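Local coordinates for cation-transporting ATPase, E1-E2 family protein (Streptococcus pneumoniae, PDB 4F2F), which exports copper(I) from the cell as a P-type ATPase, binds copper(I) in a cupredoxin-fold domain and probably contributes to copper resistance, at residues L80-F85 / S95-E100; E57-L62 / I73-Q78. All coordinates share one frame; numbering follows the deposited sequence.

Interaction 1: residues L80-F85 / S95-E100; sequences LGRHEF and SYTVVE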
loop_
_atom_site.group_PDB
_atom_site.type_symbol
_atom_site.label_atom_id
_atom_site.label_comp_id
_atom_site.label_asym_id
_atom_site.label_seq_id
_atom_site.Cartn_x
_atom_site.Cartn_y
_atom_site.Cartn_z
ATOM N N LEU A 80 14.564 -5.567 -3.101
ATOM C CA LEU A 80 14.836 -4.136 -3.160
ATOM C C LEU A 80 14.232 -3.499 -4.405
ATOM O O LEU A 80 13.984 -4.179 -5.402
ATOM C CB LEU A 80 16.344 -3.886 -3.139
ATOM C CG LEU A 80 17.101 -4.348 -1.896
ATOM C CD1 LEU A 80 18.604 -4.290 -2.131
ATOM C CD2 LEU A 80 16.712 -3.505 -0.693
ATOM N N GLY A 81 14.000 -2.192 -4.342
ATOM C CA GLY A 81 13.550 -1.443 -5.500
ATOM C C GLY A 81 12.111 -0.968 -5.440
ATOM O O GLY A 81 11.436 -1.090 -4.417
ATOM N N ARG A 82 11.649 -0.416 -6.558
ATOM C CA ARG A 82 10.290 0.099 -6.679
ATOM C C ARG A 82 9.339 -0.988 -7.171
ATOM O O ARG A 82 9.622 -1.675 -8.155
ATOM C CB ARG A 82 10.273 1.277 -7.654
ATOM C CG ARG A 82 8.908 1.905 -7.877
ATOM C CD ARG A 82 8.865 2.605 -9.227
ATOM N NE ARG A 82 7.692 3.461 -9.379
ATOM C CZ ARG A 82 6.506 3.041 -9.808
ATOM N NH1 ARG A 82 6.322 1.766 -10.121
ATOM N NH2 ARG A 82 5.501 3.899 -9.919
ATOM N N HIS A 83 8.212 -1.132 -6.481
ATOM C CA HIS A 83 7.196 -2.117 -6.832
ATOM C C HIS A 83 5.835 -1.441 -6.884
ATOM O O HIS A 83 5.581 -0.488 -6.149
ATOM C CB HIS A 83 7.169 -3.245 -5.801
ATOM C CG HIS A 83 8.515 -3.830 -5.512
ATOM N ND1 HIS A 83 9.147 -4.699 -6.373
ATOM C CD2 HIS A 83 9.350 -3.670 -4.459
ATOM C CE1 HIS A 83 10.316 -5.047 -5.866
ATOM N NE2 HIS A 83 10.463 -4.437 -4.704
ATOM N N GLU A 84 4.954 -1.934 -7.746
ATOM C CA GLU A 84 3.643 -1.320 -7.907
ATOM C C GLU A 84 2.577 -1.981 -7.041
ATOM O O GLU A 84 2.574 -3.200 -6.855
ATOM C CB GLU A 84 3.213 -1.356 -9.378
ATOM C CG GLU A 84 1.775 -0.904 -9.633
ATOM C CD GLU A 84 1.398 -0.963 -11.104
ATOM O OE1 GLU A 84 0.394 -1.628 -11.439
ATOM O OE2 GLU A 84 2.101 -0.339 -11.926
ATOM N N PHE A 85 1.692 -1.155 -6.492
ATOM C CA PHE A 85 0.423 -1.628 -5.957
ATOM C C PHE A 85 -0.672 -0.826 -6.649
ATOM O O PHE A 85 -0.412 0.241 -7.199
ATOM C CB PHE A 85 0.357 -1.510 -4.424
ATOM C CG PHE A 85 0.175 -0.103 -3.907
ATOM C CD1 PHE A 85 -1.079 0.490 -3.883
ATOM C CD2 PHE A 85 1.250 0.607 -3.394
ATOM C CE1 PHE A 85 -1.251 1.773 -3.390
ATOM C CE2 PHE A 85 1.085 1.891 -2.901
ATOM C CZ PHE A 85 -0.168 2.473 -2.899
ATOM N N SER A 95 3.039 3.048 -5.453
ATOM C CA SER A 95 4.274 2.286 -5.445
ATOM C C SER A 95 4.826 2.141 -4.042
ATOM O O SER A 95 4.578 2.974 -3.168
ATOM C CB SER A 95 5.326 2.930 -6.357
ATOM O OG SER A 95 5.874 4.101 -5.783
ATOM N N TYR A 96 5.566 1.062 -3.828
ATOM C CA TYR A 96 6.338 0.921 -2.608
ATOM C C TYR A 96 7.785 0.619 -2.959
ATOM O O TYR A 96 8.077 -0.313 -3.709
ATOM C CB TYR A 96 5.739 -0.131 -1.668
ATOM C CG TYR A 96 5.629 -1.535 -2.225
ATOM C CD1 TYR A 96 4.574 -1.895 -3.053
ATOM C CD2 TYR A 96 6.558 -2.510 -1.889
ATOM C CE1 TYR A 96 4.461 -3.181 -3.545
ATOM C CE2 TYR A 96 6.455 -3.797 -2.376
ATOM C CZ TYR A 96 5.405 -4.127 -3.203
ATOM O OH TYR A 96 5.302 -5.406 -3.692
ATOM N N THR A 97 8.685 1.441 -2.436
ATOM C CA THR A 97 10.102 1.283 -2.703
ATOM C C THR A 97 10.759 0.646 -1.492
ATOM O O THR A 97 10.668 1.167 -0.377
ATOM C CB THR A 97 10.763 2.634 -3.019
ATOM O OG1 THR A 97 10.106 3.228 -4.144
ATOM C CG2 THR A 97 12.240 2.448 -3.340
ATOM N N VAL A 98 11.399 -0.496 -1.715
ATOM C CA VAL A 98 12.032 -1.241 -0.638
ATOM C C VAL A 98 13.519 -0.913 -0.583
ATOM O O VAL A 98 14.248 -1.135 -1.551
ATOM C CB VAL A 98 11.834 -2.755 -0.816
ATOM C CG1 VAL A 98 12.515 -3.518 0.312
ATOM C CG2 VAL A 98 10.347 -3.089 -0.865
ATOM N N VAL A 99 13.957 -0.375 0.553
ATOM C CA VAL A 99 15.351 0.021 0.725
ATOM C C VAL A 99 16.038 -0.803 1.811
ATOM O O VAL A 99 15.380 -1.421 2.649
ATOM C CB VAL A 99 15.477 1.519 1.064
ATOM C CG1 VAL A 99 14.812 2.363 -0.010
ATOM C CG2 VAL A 99 14.867 1.806 2.428
ATOM N N GLU A 100 17.367 -0.801 1.794
ATOM C CA GLU A 100 18.145 -1.639 2.700
ATOM C C GLU A 100 18.360 -0.973 4.052
ATOM O O GLU A 100 18.398 0.254 4.156
ATOM C CB GLU A 100 19.491 -1.990 2.067
ATOM C CG GLU A 100 20.036 -3.340 2.487
ATOM C CD GLU A 100 20.870 -3.983 1.399
ATOM O OE1 GLU A 100 21.626 -3.255 0.722
ATOM O OE2 GLU A 100 20.762 -5.213 1.214
ATOM O OXT GLU A 100 18.505 -1.654 5.068
HETATM O O HOH W 1 3.240 -5.761 -5.685
#
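His83 lays its CB over one face of the Tyr96 ring, a CH-pi contact with His83 CB 3.5 Å from the ring centroid. The two rings meet obliquely, their planes 37° apart. CG of Tyr96 sits between the backbone N and the carbonyl carbon (chi1 60°), which brings the ring back across to His83. Val98 CG2 meets the imidazole at its edge, 3.8 Å from His83 CD2. Both ring nitrogens have partners: ND1 bonds to Glu58 and NE2 to the carbonyl of Glu79. The Tyr96 hydroxyl and Glu84 O share a water. His83, Tyr96 and Val98 lie on the antiparallel hairpin of strands 81-87 and 93-99 in the cupredoxin fold. Gly81 with Val98 and His83 with Tyr96 are its hydrogen-bonded pairs. In the second pair Tyr96 N gives a 2.8 Å bond to His83 O, and His83 N bonds back to Tyr96 O. On the other face of the sheet, the extended Arg82 side chain brings its guanidinium to Ser95. Arg82 CZ is 3.6 Å from Ser95 CB, which sits over one face of the guanidinium. Ser95 OG bonds to His29 on strand 29-33, the next strand over.

Interaction 2: residues E57-L62 / I73-Q78; sequences EEEGIL and IRFTPQ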
loop_
_atom_site.group_PDB
_atom_site.type_symbol
_atom_site.label_atom_id
_atom_site.label_comp_id
_atom_site.label_asym_id
_atom_site.label_seq_id
_atom_site.Cartn_x
_atom_site.Cartn_y
_atom_site.Cartn_z
ATOM N N GLU A 57 0.539 -7.294 -6.728
ATOM C CA GLU A 57 0.750 -8.426 -7.625
ATOM C C GLU A 57 2.009 -9.225 -7.295
ATOM O O GLU A 57 2.005 -10.454 -7.348
ATOM C CB GLU A 57 0.809 -7.946 -9.079
ATOM C CG GLU A 57 0.766 -9.057 -10.119
ATOM C CD GLU A 57 -0.644 -9.386 -10.565
ATOM O OE1 GLU A 57 -1.282 -8.526 -11.211
ATOM O OE2 GLU A 57 -1.121 -10.500 -10.262
ATOM N N GLU A 58 3.084 -8.525 -6.951
ATOM C CA GLU A 58 4.369 -9.178 -6.737
ATOM C C GLU A 58 4.426 -9.933 -5.414
ATOM O O GLU A 58 5.344 -10.715 -5.179
ATOM C CB GLU A 58 5.493 -8.152 -6.821
ATOM C CG GLU A 58 5.375 -7.260 -8.038
ATOM C CD GLU A 58 6.415 -6.170 -8.064
ATOM O OE1 GLU A 58 7.587 -6.459 -7.745
ATOM O OE2 GLU A 58 6.059 -5.021 -8.400
ATOM N N GLU A 59 3.441 -9.695 -4.554
ATOM C CA GLU A 59 3.333 -10.414 -3.292
ATOM C C GLU A 59 2.206 -11.440 -3.351
ATOM O O GLU A 59 1.954 -12.150 -2.381
ATOM C CB GLU A 59 3.107 -9.434 -2.136
ATOM C CG GLU A 59 4.276 -8.499 -1.889
ATOM C CD GLU A 59 5.520 -9.233 -1.424
ATOM O OE1 GLU A 59 5.383 -10.308 -0.804
ATOM O OE2 GLU A 59 6.638 -8.737 -1.680
ATOM N N GLY A 60 1.535 -11.514 -4.497
ATOM C CA GLY A 60 0.437 -12.444 -4.684
ATOM C C GLY A 60 -0.771 -12.070 -3.849
ATOM O O GLY A 60 -1.593 -12.921 -3.502
ATOM N N ILE A 61 -0.877 -10.786 -3.526
ATOM C CA ILE A 61 -1.951 -10.294 -2.674
ATOM C C ILE A 61 -3.055 -9.632 -3.494
ATOM O O ILE A 61 -2.794 -8.768 -4.331
ATOM C CB ILE A 61 -1.419 -9.305 -1.617
ATOM C CG1 ILE A 61 -0.514 -10.040 -0.623
ATOM C CG2 ILE A 61 -2.569 -8.614 -0.887
ATOM C CD1 ILE A 61 0.192 -9.132 0.359
ATOM N N LEU A 62 -4.286 -10.070 -3.257
ATOM C CA LEU A 62 -5.474 -9.451 -3.833
ATOM C C LEU A 62 -6.567 -9.504 -2.775
ATOM O O LEU A 62 -7.083 -10.575 -2.460
ATOM C CB LEU A 62 -5.913 -10.180 -5.102
ATOM C CG LEU A 62 -7.173 -9.631 -5.782
ATOM C CD1 LEU A 62 -6.998 -8.155 -6.094
ATOM C CD2 LEU A 62 -7.509 -10.419 -7.046
ATOM N N ILE A 73 -2.890 -4.823 4.882
ATOM C CA ILE A 73 -2.123 -5.666 3.975
ATOM C C ILE A 73 -0.786 -6.006 4.624
ATOM O O ILE A 73 -0.004 -5.109 4.945
ATOM C CB ILE A 73 -1.878 -4.963 2.629
ATOM C CG1 ILE A 73 -3.208 -4.566 1.982
ATOM C CG2 ILE A 73 -1.063 -5.855 1.704
ATOM C CD1 ILE A 73 -4.102 -5.738 1.631
ATOM N N ARG A 74 -0.530 -7.294 4.830
ATOM C CA ARG A 74 0.675 -7.711 5.543
ATOM C C ARG A 74 1.628 -8.548 4.696
ATOM O O ARG A 74 1.236 -9.537 4.080
ATOM C CB ARG A 74 0.316 -8.489 6.810
ATOM C CG ARG A 74 -0.362 -7.659 7.881
ATOM C CD ARG A 74 -0.471 -8.450 9.171
ATOM N NE ARG A 74 0.827 -8.975 9.583
ATOM C CZ ARG A 74 1.080 -10.259 9.820
ATOM N NH1 ARG A 74 0.118 -11.162 9.699
ATOM N NH2 ARG A 74 2.296 -10.636 10.186
ATOM N N PHE A 75 2.887 -8.131 4.677
ATOM C CA PHE A 75 3.954 -8.922 4.081
ATOM C C PHE A 75 5.308 -8.413 4.553
ATOM O O PHE A 75 5.414 -7.314 5.100
ATOM C CB PHE A 75 3.853 -8.941 2.545
ATOM C CG PHE A 75 4.049 -7.596 1.887
ATOM C CD1 PHE A 75 2.973 -6.746 1.669
ATOM C CD2 PHE A 75 5.304 -7.199 1.454
ATOM C CE1 PHE A 75 3.151 -5.517 1.051
ATOM C CE2 PHE A 75 5.490 -5.975 0.837
ATOM C CZ PHE A 75 4.414 -5.132 0.635
ATOM N N THR A 76 6.339 -9.229 4.370
ATOM C CA THR A 76 7.695 -8.815 4.683
ATOM C C THR A 76 8.450 -8.626 3.375
ATOM O O THR A 76 8.780 -9.600 2.699
ATOM C CB THR A 76 8.413 -9.852 5.567
ATOM O OG1 THR A 76 7.648 -10.074 6.759
ATOM C CG2 THR A 76 9.807 -9.365 5.948
ATOM N N PRO A 77 8.698 -7.362 3.000
ATOM C CA PRO A 77 9.393 -7.044 1.747
ATOM C C PRO A 77 10.807 -7.618 1.735
ATOM O O PRO A 77 11.560 -7.402 2.682
ATOM C CB PRO A 77 9.433 -5.510 1.742
ATOM C CG PRO A 77 9.207 -5.103 3.166
ATOM C CD PRO A 77 8.312 -6.150 3.744
ATOM N N GLN A 78 11.151 -8.345 0.676
ATOM C CA GLN A 78 12.456 -8.994 0.583
ATOM C C GLN A 78 13.254 -8.534 -0.632
ATOM O O GLN A 78 14.482 -8.639 -0.650
ATOM C CB GLN A 78 12.298 -10.517 0.552
ATOM C CG GLN A 78 11.603 -11.110 1.771
ATOM C CD GLN A 78 12.410 -10.953 3.047
ATOM O OE1 GLN A 78 13.438 -10.276 3.071
ATOM N NE2 GLN A 78 11.946 -11.587 4.118
HETATM O O HOH W 2 8.816 -9.946 -0.741
HETATM O O HOH W 3 6.917 -11.417 1.328
#
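The backbones of 57-62 and 73-78 stay well apart, with Glu59 CA 7.5 Å from Phe75 CA, and side chains and waters make the contact. Glu59 lies across one face of the Phe75 ring. Glu59 CG is over the ring centre, 3.8 Å from the Phe75 centroid and 13° off the normal, a CH-pi contact. The chain bends at chi2 (-65°), which folds the carboxylate down onto the ring. The carboxylate and ring planes are 12° apart and stacked, and Glu59 CD is 3.5 Å from Phe75 CD2. Two waters hold this end. One water oxygen is 2.7 Å from Glu59 OE2 and accepts from the backbone N of Gln78. The other lies between Glu59 OE1 and the carbonyl of Thr76. Together they tie the carboxylate to the loop after strand 70-75 and probably help fix its rotation. Ile61 makes the apolar half of the contact. Ile61 CD1 lies 3.8 Å from Ile73 CG2 and 3.9 Å from Phe75 CD1. The two isoleucines lie alongside, running opposite ways, and Ile61 CG2 also touches Ile73 CD1.

A short 3-10 turn at 57-59 leads into this half, and Gly60 N bonds to Glu57 O. A G1 beta bulge sets Gly60, with positive phi, and Ile61 together opposite Phe56. Strand 61-64 pairs antiparallel with strand 53-56, which in turn pairs with strand 81-87. Strand 70-75 pairs with strand 38-44, and Phe75 packs on Ile40 there. The 3-10 segment 57-59 and the start of strand 61-64 thus pack on strand 70-75 of the cupredoxin fold, although strands 61-64 and 70-75 are not paired with each other.

In the fold
Interactions 1 and 2 lie side by side, their centres about 11 Å apart, and touch directly. Glu58 OE1 is 2.7 Å from His83 ND1, a probable hydrogen bond that joins the 3-10 segment 57-59 to the hairpin. Tyr96 OH meets Glu59 CG at 3.7 Å, and Val98 CG2 meets Pro77 CB at the same distance. Tyr96 of interaction 1 meets Phe75 of interaction 2, and Phe56 touches both rings. Along the chain, strand 70-75 of interaction 2 is followed by strand 81-87 of interaction 1. One copper(I) ion is bound by Cys50 and Cys87, a second by Cys50, Met89 and Met91. The Phe85 side chain is about 10 Å from a copper ion.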